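Local coordinates for AceL NrdHF-1-1 Intein (Metagenome, PDB 6ZGQ), which probably carries out protein splicing as a naturally split class 3 intein, represented by a linked, splice-inactive variant, at residues E6-D20 and E130-T144. Residues are numbered along the deposited sequence; the frame is centred on the assembly and turned at random.
Sequences EALLVGTKVTTKAGD and EFHALSVPGKSFVVT
The carboxylate oxygen OD1 of D20 is gripped by two threonine hydroxyls: T15 OG1 donates from 3.0 Å, above the carboxylate plane, and T144 OG1 reaches OD1 across the contact in a weak bond of 3.1 Å. The aspartate's other oxygen, OD2, forms a salt bridge with R150, so this polar cluster ties four strands together. With an alanine here, both threonine hydroxyls would probably lose their shared acceptor and R150 its carboxylate partner. Threonine suits position 144: it is beta-branched, as strands favour, and brings a hydroxyl to D20 while its methyl CG2 packs against the same carboxylate. T144 N binds K13 O and T15 N binds V142 O, pairing the strands antiparallel.

Away from this cluster, apolar V14, L134 and L8 suit the buried surroundings of F141. V14 CG2 lies 3.9 Å from F141 CE1, its side chain crossing that of F141 nearly at right angles, and meets L134 CD1 tip to tip; L8 and F141 approach from opposite directions, CD1 3.7 Å from CZ. The second pairing joins L8 and H132 by two nearly straight backbone bonds. Beside them, H132 CG lies anti to the carbonyl carbon (chi1 -62°), turning the ring alongside V10; histidine offers a ring N-H, and NE2 donates in the ring plane to E130 OE1 at 2.9 Å. L9 CD1 lies over one face of F131, toward its rim. Thus the N-terminal segment is stitched to two strands near the C-terminus, as in the compact, all-beta HINT fold of inteins.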
ATOM      1  N   GLU A   6       6.687   2.339   9.457  1.00 37.30           N
ATOM      2  CA  GLU A   6       5.531   2.664   8.591  1.00 32.85           C
ATOM      3  C   GLU A   6       5.745   2.056   7.183  1.00 27.52           C
ATOM      4  O   GLU A   6       5.342   2.649   6.172  1.00 30.02           O
ATOM      5  CB  GLU A   6       5.371   4.194   8.519  1.00 34.63           C
ATOM      6  CG  GLU A   6       3.970   4.681   8.184  1.00 36.24           C
ATOM      7  CD  GLU A   6       3.716   6.109   8.637  1.00 39.13           C
ATOM      8  OE1 GLU A   6       4.281   7.034   8.017  1.00 36.08           O
ATOM      9  OE2 GLU A   6       2.953   6.307   9.613  1.00 42.33           O
ATOM     10  N   ALA A   7       6.330   0.854   7.149  1.00 20.57           N
ATOM     11  CA  ALA A   7       7.004   0.279   5.975  1.00 14.89           C
ATOM     12  C   ALA A   7       6.258  -0.938   5.410  1.00 13.65           C
ATOM     13  O   ALA A   7       5.349  -1.458   6.073  1.00 13.37           O
ATOM     14  CB  ALA A   7       8.421  -0.096   6.383  1.00 13.08           C
ATOM     15  N   LEU A   8       6.644  -1.359   4.196  1.00 13.45           N
ATOM     16  CA  LEU A   8       6.079  -2.526   3.486  1.00 13.34           C
ATOM     17  C   LEU A   8       7.133  -3.630   3.411  1.00 14.36           C
ATOM     18  O   LEU A   8       8.311  -3.304   3.220  1.00 13.97           O
ATOM     19  CB  LEU A   8       5.678  -2.123   2.061  1.00 12.18           C
ATOM     20  CG  LEU A   8       4.677  -0.976   1.967  1.00 13.39           C
ATOM     21  CD1 LEU A   8       4.666  -0.374   0.572  1.00 13.72           C
ATOM     22  CD2 LEU A   8       3.288  -1.460   2.347  1.00 13.88           C
ATOM     23  N   LEU A   9       6.706  -4.898   3.524  1.00 13.81           N
ATOM     24  CA  LEU A   9       7.607  -6.068   3.498  1.00 13.88           C
ATOM     25  C   LEU A   9       8.466  -6.021   2.241  1.00 13.83           C
ATOM     26  O   LEU A   9       7.949  -5.669   1.171  1.00 15.49           O
ATOM     27  CB  LEU A   9       6.805  -7.376   3.517  1.00 13.99           C
ATOM     28  CG  LEU A   9       7.642  -8.654   3.594  1.00 14.44           C
ATOM     29  CD1 LEU A   9       8.438  -8.681   4.886  1.00 15.23           C
ATOM     30  CD2 LEU A   9       6.762  -9.884   3.482  1.00 15.40           C
ATOM     31  N   VAL A  10       9.754  -6.364   2.368  1.00 13.26           N
ATOM     32  CA  VAL A  10      10.678  -6.436   1.219  1.00 13.11           C
ATOM     33  C   VAL A  10      10.029  -7.295   0.125  1.00 12.97           C
ATOM     34  O   VAL A  10       9.304  -8.256   0.446  1.00 12.78           O
ATOM     35  CB  VAL A  10      12.080  -6.983   1.616  1.00 13.80           C
ATOM     36  CG1 VAL A  10      12.009  -8.407   2.158  1.00 13.40           C
ATOM     37  CG2 VAL A  10      13.058  -6.903   0.449  1.00 13.56           C
ATOM     38  N   GLY A  11      10.241  -6.905  -1.136  1.00 12.32           N
ATOM     39  CA  GLY A  11       9.762  -7.657  -2.289  1.00 12.71           C
ATOM     40  C   GLY A  11       8.354  -7.287  -2.705  1.00 11.97           C
ATOM     41  O   GLY A  11       7.887  -7.769  -3.736  1.00 13.25           O
ATOM     42  N   THR A  12       7.661  -6.475  -1.898  1.00 11.03           N
ATOM     43  CA  THR A  12       6.442  -5.786  -2.351  1.00 10.16           C
ATOM     44  C   THR A  12       6.796  -5.018  -3.627  1.00  9.37           C
ATOM     45  O   THR A  12       7.761  -4.253  -3.613  1.00  9.13           O
ATOM     46  CB  THR A  12       5.919  -4.818  -1.273  1.00 10.53           C
ATOM     47  OG1 THR A  12       5.483  -5.581  -0.147  1.00 11.73           O
ATOM     48  CG2 THR A  12       4.745  -3.971  -1.773  1.00 11.24           C
ATOM     49  N   LYS A  13       6.046  -5.233  -4.717  1.00  8.72           N
ATOM     50  CA  LYS A  13       6.278  -4.510  -5.978  1.00  9.08           C
ATOM     51  C   LYS A  13       5.518  -3.183  -5.952  1.00  8.96           C
ATOM     52  O   LYS A  13       4.394  -3.144  -5.463  1.00  9.06           O
ATOM     53  CB  LYS A  13       5.869  -5.357  -7.190  1.00 10.00           C
ATOM     54  CG  LYS A  13       6.874  -6.446  -7.508  1.00 11.16           C
ATOM     55  CD  LYS A  13       6.423  -7.308  -8.660  1.00 12.88           C
ATOM     56  CE  LYS A  13       7.339  -8.501  -8.802  1.00 15.64           C
ATOM     57  NZ  LYS A  13       8.740  -8.111  -9.120  1.00 18.31           N
ATOM     58  N   VAL A  14       6.170  -2.117  -6.431  1.00  9.08           N
ATOM     59  CA  VAL A  14       5.590  -0.770  -6.561  1.00  8.74           C
ATOM     60  C   VAL A  14       5.385  -0.523  -8.060  1.00  9.08           C
ATOM     61  O   VAL A  14       6.325  -0.718  -8.841  1.00  8.75           O
ATOM     62  CB  VAL A  14       6.522   0.312  -5.955  1.00  8.79           C
ATOM     63  CG1 VAL A  14       6.063   1.721  -6.321  1.00  9.19           C
ATOM     64  CG2 VAL A  14       6.618   0.158  -4.441  1.00  8.89           C
ATOM     65  N   THR A  15       4.163  -0.150  -8.450  1.00  8.92           N
ATOM     66  CA  THR A  15       3.847   0.147  -9.856  1.00  9.01           C
ATOM     67  C   THR A  15       4.500   1.470 -10.238  1.00  8.78           C
ATOM     68  O   THR A  15       4.329   2.449  -9.517  1.00  9.01           O
ATOM     69  CB  THR A  15       2.332   0.123 -10.082  1.00  8.90           C
ATOM     70  OG1 THR A  15       1.905  -1.195  -9.754  1.00  9.47           O
ATOM     71  CG2 THR A  15       1.943   0.439 -11.527  1.00  8.47           C
ATOM     72  N   THR A  16       5.294   1.438 -11.318  1.00  8.79           N
ATOM     73  CA  THR A  16       6.022   2.590 -11.882  1.00  9.06           C
ATOM     74  C   THR A  16       5.571   2.753 -13.341  1.00 10.05           C
ATOM     75  O   THR A  16       4.798   1.906 -13.814  1.00 10.81           O
ATOM     76  CB  THR A  16       7.562   2.407 -11.783  1.00  8.53           C
ATOM     77  OG1 THR A  16       8.041   1.573 -12.843  1.00  8.85           O
ATOM     78  CG2 THR A  16       7.971   1.795 -10.453  1.00  8.77           C
ATOM     79  N   LYS A  17       6.025   3.819 -14.020  1.00 11.03           N
ATOM     80  CA  LYS A  17       5.698   4.070 -15.440  1.00 11.91           C
ATOM     81  C   LYS A  17       6.228   2.942 -16.342  1.00 12.39           C
ATOM     82  O   LYS A  17       5.627   2.674 -17.380  1.00 12.25           O
ATOM     83  CB  LYS A  17       6.236   5.432 -15.930  1.00 13.35           C
ATOM     84  CG  LYS A  17       5.564   5.931 -17.219  1.00 15.51           C
ATOM     85  CD  LYS A  17       6.219   7.163 -17.832  1.00 18.92           C
ATOM     86  CE  LYS A  17       5.747   7.369 -19.266  1.00 20.77           C
ATOM     87  NZ  LYS A  17       6.250   8.631 -19.873  1.00 23.57           N
ATOM     88  N   ALA A  18       7.331   2.295 -15.944  1.00 11.45           N
ATOM     89  CA  ALA A  18       7.983   1.247 -16.749  1.00 11.39           C
ATOM     90  C   ALA A  18       7.412  -0.150 -16.474  1.00 10.43           C
ATOM     91  O   ALA A  18       7.388  -0.983 -17.382  1.00 10.97           O
ATOM     92  CB  ALA A  18       9.484   1.267 -16.512  1.00 13.02           C
ATOM     93  N   GLY A  19       6.946  -0.402 -15.247  1.00  9.79           N
ATOM     94  CA  GLY A  19       6.470  -1.742 -14.856  1.00  9.62           C
ATOM     95  C   GLY A  19       6.231  -1.859 -13.364  1.00  9.69           C
ATOM     96  O   GLY A  19       5.901  -0.843 -12.730  1.00 11.07           O
ATOM     97  N   ASP A  20       6.413  -3.073 -12.819  1.00  9.39           N
ATOM     98  CA  ASP A  20       6.227  -3.371 -11.384  1.00  9.72           C
ATOM     99  C   ASP A  20       7.590  -3.691 -10.751  1.00  9.63           C
ATOM    100  O   ASP A  20       8.123  -4.778 -10.974  1.00 10.08           O
ATOM    101  CB  ASP A  20       5.267  -4.551 -11.177  1.00  9.25           C
ATOM    102  CG  ASP A  20       3.850  -4.245 -11.616  1.00  9.61           C
ATOM    103  OD1 ASP A  20       3.423  -3.075 -11.520  1.00  9.67           O
ATOM    104  OD2 ASP A  20       3.170  -5.190 -12.057  1.00 10.51           O
ATOM    105  N   GLU A 130      13.813  -7.113   6.175  1.00 14.65           N
ATOM    106  CA  GLU A 130      13.786  -5.698   5.770  1.00 14.86           C
ATOM    107  C   GLU A 130      12.369  -5.322   5.350  1.00 12.19           C
ATOM    108  O   GLU A 130      11.685  -6.139   4.719  1.00 12.13           O
ATOM    109  CB  GLU A 130      14.810  -5.354   4.666  1.00 18.54           C
ATOM    110  CG  GLU A 130      15.364  -6.515   3.862  1.00 22.25           C
ATOM    111  CD  GLU A 130      16.462  -6.075   2.921  1.00 25.65           C
ATOM    112  OE1 GLU A 130      16.170  -5.297   1.990  1.00 27.17           O
ATOM    113  OE2 GLU A 130      17.619  -6.505   3.114  1.00 29.76           O
ATOM    114  N   PHE A 131      11.932  -4.133   5.786  1.00 10.70           N
ATOM    115  CA  PHE A 131      10.732  -3.432   5.285  1.00 10.19           C
ATOM    116  C   PHE A 131      11.199  -2.104   4.657  1.00 10.23           C
ATOM    117  O   PHE A 131      12.169  -1.494   5.141  1.00 10.69           O
ATOM    118  CB  PHE A 131       9.717  -3.121   6.401  1.00  9.44           C
ATOM    119  CG  PHE A 131       9.121  -4.326   7.088  1.00 10.19           C
ATOM    120  CD1 PHE A 131       9.886  -5.115   7.927  1.00 11.92           C
ATOM    121  CD2 PHE A 131       7.775  -4.635   6.941  1.00 10.90           C
ATOM    122  CE1 PHE A 131       9.339  -6.212   8.569  1.00 11.72           C
ATOM    123  CE2 PHE A 131       7.224  -5.729   7.593  1.00 11.06           C
ATOM    124  CZ  PHE A 131       8.008  -6.517   8.409  1.00 11.41           C
ATOM    125  N   HIS A 132      10.512  -1.677   3.598  1.00  8.37           N
ATOM    126  CA  HIS A 132      10.848  -0.471   2.846  1.00  8.55           C
ATOM    127  C   HIS A 132       9.602   0.440   2.780  1.00  9.69           C
ATOM    128  O   HIS A 132       8.467  -0.063   2.890  1.00 10.43           O
ATOM    129  CB  HIS A 132      11.353  -0.858   1.447  1.00  7.91           C
ATOM    130  CG  HIS A 132      12.605  -1.674   1.462  1.00  7.29           C
ATOM    131  ND1 HIS A 132      13.852  -1.117   1.292  1.00  7.63           N
ATOM    132  CD2 HIS A 132      12.803  -3.003   1.622  1.00  7.50           C
ATOM    133  CE1 HIS A 132      14.770  -2.065   1.359  1.00  7.47           C
ATOM    134  NE2 HIS A 132      14.159  -3.222   1.560  1.00  8.22           N
ATOM    135  N   ALA A 133       9.837   1.752   2.656  1.00  9.60           N
ATOM    136  CA  ALA A 133       8.788   2.788   2.574  1.00  9.47           C
ATOM    137  C   ALA A 133       9.187   3.884   1.584  1.00  9.17           C
ATOM    138  O   ALA A 133      10.379   4.124   1.407  1.00 10.04           O
ATOM    139  CB  ALA A 133       8.536   3.403   3.945  1.00  9.47           C
ATOM    140  N   LEU A 134       8.190   4.520   0.955  1.00  9.19           N
ATOM    141  CA  LEU A 134       8.360   5.690   0.076  1.00  9.10           C
ATOM    142  C   LEU A 134       7.497   6.852   0.577  1.00  9.71           C
ATOM    143  O   LEU A 134       6.435   6.610   1.154  1.00  9.59           O
ATOM    144  CB  LEU A 134       7.909   5.352  -1.352  1.00  9.21           C
ATOM    145  CG  LEU A 134       8.426   4.053  -1.958  1.00  9.46           C
ATOM    146  CD1 LEU A 134       7.809   3.842  -3.336  1.00  9.71           C
ATOM    147  CD2 LEU A 134       9.940   4.075  -2.039  1.00  9.67           C
ATOM    148  N   SER A 135       7.968   8.083   0.360  1.00  9.84           N
ATOM    149  CA  SER A 135       7.153   9.298   0.469  1.00 10.12           C
ATOM    150  C   SER A 135       6.880   9.811  -0.948  1.00 10.31           C
ATOM    151  O   SER A 135       7.818   9.913  -1.748  1.00  9.93           O
ATOM    152  CB  SER A 135       7.870  10.352   1.312  1.00 10.92           C
ATOM    153  OG  SER A 135       8.209   9.808   2.582  1.00 12.65           O
ATOM    154  N   VAL A 136       5.602  10.061  -1.252  1.00 10.60           N
ATOM    155  CA  VAL A 136       5.159  10.725  -2.499  1.00 11.13           C
ATOM    156  C   VAL A 136       4.188  11.861  -2.141  1.00 11.36           C
ATOM    157  O   VAL A 136       3.464  11.762  -1.157  1.00 11.84           O
ATOM    158  CB  VAL A 136       4.501   9.726  -3.491  1.00 11.31           C
ATOM    159  CG1 VAL A 136       5.551   8.861  -4.165  1.00 11.55           C
ATOM    160  CG2 VAL A 136       3.450   8.859  -2.812  1.00 10.97           C
ATOM    161  N   PRO A 137       4.177  12.960  -2.923  1.00 12.60           N
ATOM    162  CA  PRO A 137       3.289  14.104  -2.654  1.00 12.75           C
ATOM    163  C   PRO A 137       1.810  13.764  -2.379  1.00 12.90           C
ATOM    164  O   PRO A 137       1.195  14.384  -1.514  1.00 13.82           O
ATOM    165  CB  PRO A 137       3.401  14.925  -3.938  1.00 13.25           C
ATOM    166  CG  PRO A 137       4.785  14.652  -4.426  1.00 13.20           C
ATOM    167  CD  PRO A 137       5.040  13.203  -4.097  1.00 12.33           C
ATOM    168  N   GLY A 138       1.260  12.797  -3.114  1.00 12.47           N
ATOM    169  CA  GLY A 138      -0.147  12.389  -2.989  1.00 12.27           C
ATOM    170  C   GLY A 138      -0.429  11.594  -1.719  1.00 12.64           C
ATOM    171  O   GLY A 138      -1.600  11.365  -1.400  1.00 14.41           O
ATOM    172  N   LYS A 139       0.641  11.159  -1.037  1.00 12.57           N
ATOM    173  CA  LYS A 139       0.611  10.483   0.282  1.00 11.83           C
ATOM    174  C   LYS A 139       0.164   9.020   0.190  1.00 10.15           C
ATOM    175  O   LYS A 139      -0.041   8.386   1.231  1.00  9.40           O
ATOM    176  CB  LYS A 139      -0.274  11.233   1.294  1.00 13.76           C
ATOM    177  CG  LYS A 139       0.115  12.684   1.566  1.00 16.38           C
ATOM    178  CD  LYS A 139      -0.731  13.320   2.669  1.00 20.14           C
ATOM    179  CE  LYS A 139      -2.202  13.497   2.303  1.00 23.99           C
ATOM    180  NZ  LYS A 139      -2.446  14.545   1.271  1.00 27.86           N
ATOM    181  N   SER A 140       0.019   8.497  -1.034  1.00  9.93           N
ATOM    182  CA  SER A 140      -0.301   7.075  -1.277  1.00 10.14           C
ATOM    183  C   SER A 140       0.139   6.684  -2.690  1.00  9.94           C
ATOM    184  O   SER A 140       0.218   7.562  -3.561  1.00 10.45           O
ATOM    185  CB  SER A 140      -1.790   6.804  -1.068  1.00  9.77           C
ATOM    186  OG  SER A 140      -2.553   7.177  -2.204  1.00 10.33           O
ATOM    187  N   PHE A 141       0.434   5.395  -2.899  1.00  9.93           N
ATOM    188  CA  PHE A 141       0.917   4.871  -4.197  1.00  9.67           C
ATOM    189  C   PHE A 141       0.408   3.440  -4.419  1.00  8.69           C
ATOM    190  O   PHE A 141      -0.153   2.839  -3.500  1.00  8.36           O
ATOM    191  CB  PHE A 141       2.451   4.976  -4.305  1.00 10.38           C
ATOM    192  CG  PHE A 141       3.202   4.258  -3.212  1.00 10.98           C
ATOM    193  CD1 PHE A 141       3.485   2.908  -3.322  1.00 12.22           C
ATOM    194  CD2 PHE A 141       3.621   4.933  -2.075  1.00 12.84           C
ATOM    195  CE1 PHE A 141       4.170   2.242  -2.319  1.00 10.37           C
ATOM    196  CE2 PHE A 141       4.305   4.273  -1.072  1.00 11.14           C
ATOM    197  CZ  PHE A 141       4.573   2.925  -1.190  1.00 11.28           C
ATOM    198  N   VAL A 142       0.577   2.933  -5.645  1.00  7.55           N
ATOM    199  CA  VAL A 142       0.015   1.642  -6.082  1.00  7.15           C
ATOM    200  C   VAL A 142       1.090   0.555  -5.943  1.00  7.44           C
ATOM    201  O   VAL A 142       2.226   0.744  -6.401  1.00  7.57           O
ATOM    202  CB  VAL A 142      -0.540   1.730  -7.537  1.00  6.01           C
ATOM    203  CG1 VAL A 142      -1.118   0.403  -8.019  1.00  6.02           C
ATOM    204  CG2 VAL A 142      -1.615   2.804  -7.633  1.00  5.28           C
ATOM    205  N   VAL A 143       0.728  -0.544  -5.277  1.00  7.64           N
ATOM    206  CA  VAL A 143       1.581  -1.742  -5.136  1.00  7.82           C
ATOM    207  C   VAL A 143       0.907  -2.908  -5.870  1.00  8.10           C
ATOM    208  O   VAL A 143      -0.327  -2.915  -5.998  1.00  8.30           O
ATOM    209  CB  VAL A 143       1.839  -2.115  -3.650  1.00  7.66           C
ATOM    210  CG1 VAL A 143       2.721  -1.077  -2.965  1.00  7.67           C
ATOM    211  CG2 VAL A 143       0.542  -2.300  -2.871  1.00  7.65           C
ATOM    212  N   THR A 144       1.722  -3.849  -6.362  1.00  8.49           N
ATOM    213  CA  THR A 144       1.277  -5.082  -7.036  1.00  8.84           C
ATOM    214  C   THR A 144       1.702  -6.286  -6.179  1.00  9.47           C
ATOM    215  O   THR A 144       2.880  -6.380  -5.811  1.00  9.62           O
ATOM    216  CB  THR A 144       1.914  -5.165  -8.428  1.00  8.93           C
ATOM    217  OG1 THR A 144       1.762  -3.886  -9.045  1.00  9.07           O
ATOM    218  CG2 THR A 144       1.274  -6.259  -9.289  1.00  8.72           C
TER